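Side-chain contact in 5-formyltetrahydrofolate cyclo-ligase family protein (Bacillus anthracis, PDB 2JCB), which probably catalyses the ATP- and magnesium-dependent conversion of 5-formyltetrahydrofolate to 5,10-methenyltetrahydrofolate in folate metabolism: residues Pro84-Asn87 with Thr92-Phe95. Numbering follows the deposited sequence.
Sequences PKCN and TMSF
Lys85 and Ser94 form the hydrogen-bonded pair that joins two antiparallel strands, 84-87 and 92-95, whose segment axes lie at 154°: Lys85 N reaches Ser94 O and Ser94 N reaches Lys85 O, each at 2.9 Å. Toward the turn, Asn87 N adds a nearly straight bond to Thr92 O (2.9 Å), and Thr92 N a weak one to Asn87 O.

The face of Pro84, Cys86, Met93 and Phe95 is apolar. Pro84 CB lies over one face of the Phe95 ring, 3.9 Å from its centroid, a CH-pi contact displaced toward the CE1-CZ side of the rim, with CG and CD near CE1. Phe95 swings its ring beside its own backbone N (chi1 -75°), which brings it across to the proline. Met93 packs alongside: its SD touches Pro84 CB at 3.8 Å, and CG meets Cys86 SG at 3.9 Å. Tyr150, Tyr151 and Tyr154 of helix 150-154 pack against this face.

The face of Lys85, Asn87, Thr92 and Ser94 is polar. Asn87 CB rests 3.7 Å from Thr92 OG1, but the polar ends turn to the connecting loop, Asn87 OD1 to Glu89 N and Thr92 OG1 to Thr90 OG1; Ser94 OG hydrogen-bonds to Glu121 OE2 on strand 120-121. The strands form a beta hairpin in the mixed sheet of the cyclo-ligase fold, with the Thr92 side chain about 9 Å from the bound ADP.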
loop_
_atom_site.group_PDB
_atom_site.type_symbol
_atom_site.label_atom_id
_atom_site.label_comp_id
_atom_site.label_asym_id
_atom_site.label_seq_id
_atom_site.Cartn_x
_atom_site.Cartn_y
_atom_site.Cartn_z
ATOM N N PRO A 84 -8.440 -4.554 -2.641
ATOM C CA PRO A 84 -8.642 -5.789 -1.876
ATOM C C PRO A 84 -9.885 -5.815 -0.993
ATOM O O PRO A 84 -10.256 -4.819 -0.385
ATOM C CB PRO A 84 -7.392 -5.860 -0.989
ATOM C CG PRO A 84 -7.007 -4.429 -0.781
ATOM C CD PRO A 84 -7.477 -3.642 -1.969
ATOM N N LYS A 85 -10.469 -7.004 -0.907
ATOM C CA LYS A 85 -11.407 -7.351 0.151
ATOM C C LYS A 85 -10.683 -8.338 1.079
ATOM O O LYS A 85 -10.281 -9.431 0.661
ATOM C CB LYS A 85 -12.701 -7.956 -0.415
ATOM C CG LYS A 85 -13.707 -8.329 0.699
ATOM C CD LYS A 85 -15.127 -8.538 0.190
ATOM C CE LYS A 85 -16.107 -8.891 1.353
ATOM N NZ LYS A 85 -16.320 -7.790 2.385
ATOM N N CYS A 86 -10.571 -7.971 2.348
ATOM C CA CYS A 86 -9.861 -8.797 3.307
ATOM C C CYS A 86 -10.781 -9.792 3.967
ATOM O O CYS A 86 -11.921 -9.476 4.331
ATOM C CB CYS A 86 -9.173 -7.935 4.370
ATOM S SG CYS A 86 -7.940 -6.838 3.714
ATOM N N ASN A 87 -10.301 -11.017 4.070
ATOM C CA ASN A 87 -10.987 -12.009 4.873
ATOM C C ASN A 87 -10.220 -12.122 6.200
ATOM O O ASN A 87 -9.086 -12.604 6.254
ATOM C CB ASN A 87 -11.096 -13.335 4.110
ATOM C CG ASN A 87 -11.813 -14.423 4.905
ATOM O OD1 ASN A 87 -11.846 -14.398 6.137
ATOM N ND2 ASN A 87 -12.360 -15.407 4.200
ATOM N N THR A 92 -6.591 -13.593 4.194
ATOM C CA THR A 92 -6.319 -13.564 2.770
ATOM C C THR A 92 -6.975 -12.317 2.192
ATOM O O THR A 92 -7.823 -11.730 2.848
ATOM C CB THR A 92 -6.835 -14.846 2.086
ATOM O OG1 THR A 92 -8.234 -14.969 2.326
ATOM C CG2 THR A 92 -6.136 -16.080 2.659
ATOM N N MET A 93 -6.549 -11.902 0.995
ATOM C CA MET A 93 -7.123 -10.781 0.252
ATOM C C MET A 93 -7.621 -11.211 -1.117
ATOM O O MET A 93 -6.961 -11.976 -1.824
ATOM C CB MET A 93 -6.086 -9.673 0.079
ATOM C CG MET A 93 -5.691 -8.994 1.367
ATOM S SD MET A 93 -4.682 -7.529 1.113
ATOM C CE MET A 93 -3.103 -8.217 0.519
ATOM N N SER A 94 -8.785 -10.714 -1.486
ATOM C CA SER A 94 -9.340 -10.961 -2.795
ATOM C C SER A 94 -9.252 -9.633 -3.514
ATOM O O SER A 94 -10.034 -8.710 -3.230
ATOM C CB SER A 94 -10.797 -11.376 -2.677
ATOM O OG SER A 94 -11.417 -11.534 -3.945
ATOM N N PHE A 95 -8.336 -9.518 -4.470
ATOM C CA PHE A 95 -8.330 -8.279 -5.242
ATOM C C PHE A 95 -9.447 -8.306 -6.283
ATOM O O PHE A 95 -9.572 -9.259 -7.035
ATOM C CB PHE A 95 -6.971 -8.049 -5.868
ATOM C CG PHE A 95 -5.985 -7.587 -4.868
ATOM C CD1 PHE A 95 -5.782 -6.223 -4.715
ATOM C CD2 PHE A 95 -5.290 -8.487 -4.075
ATOM C CE1 PHE A 95 -4.865 -5.720 -3.724
ATOM C CE2 PHE A 95 -4.370 -8.028 -3.080
ATOM C CZ PHE A 95 -4.171 -6.640 -2.899
#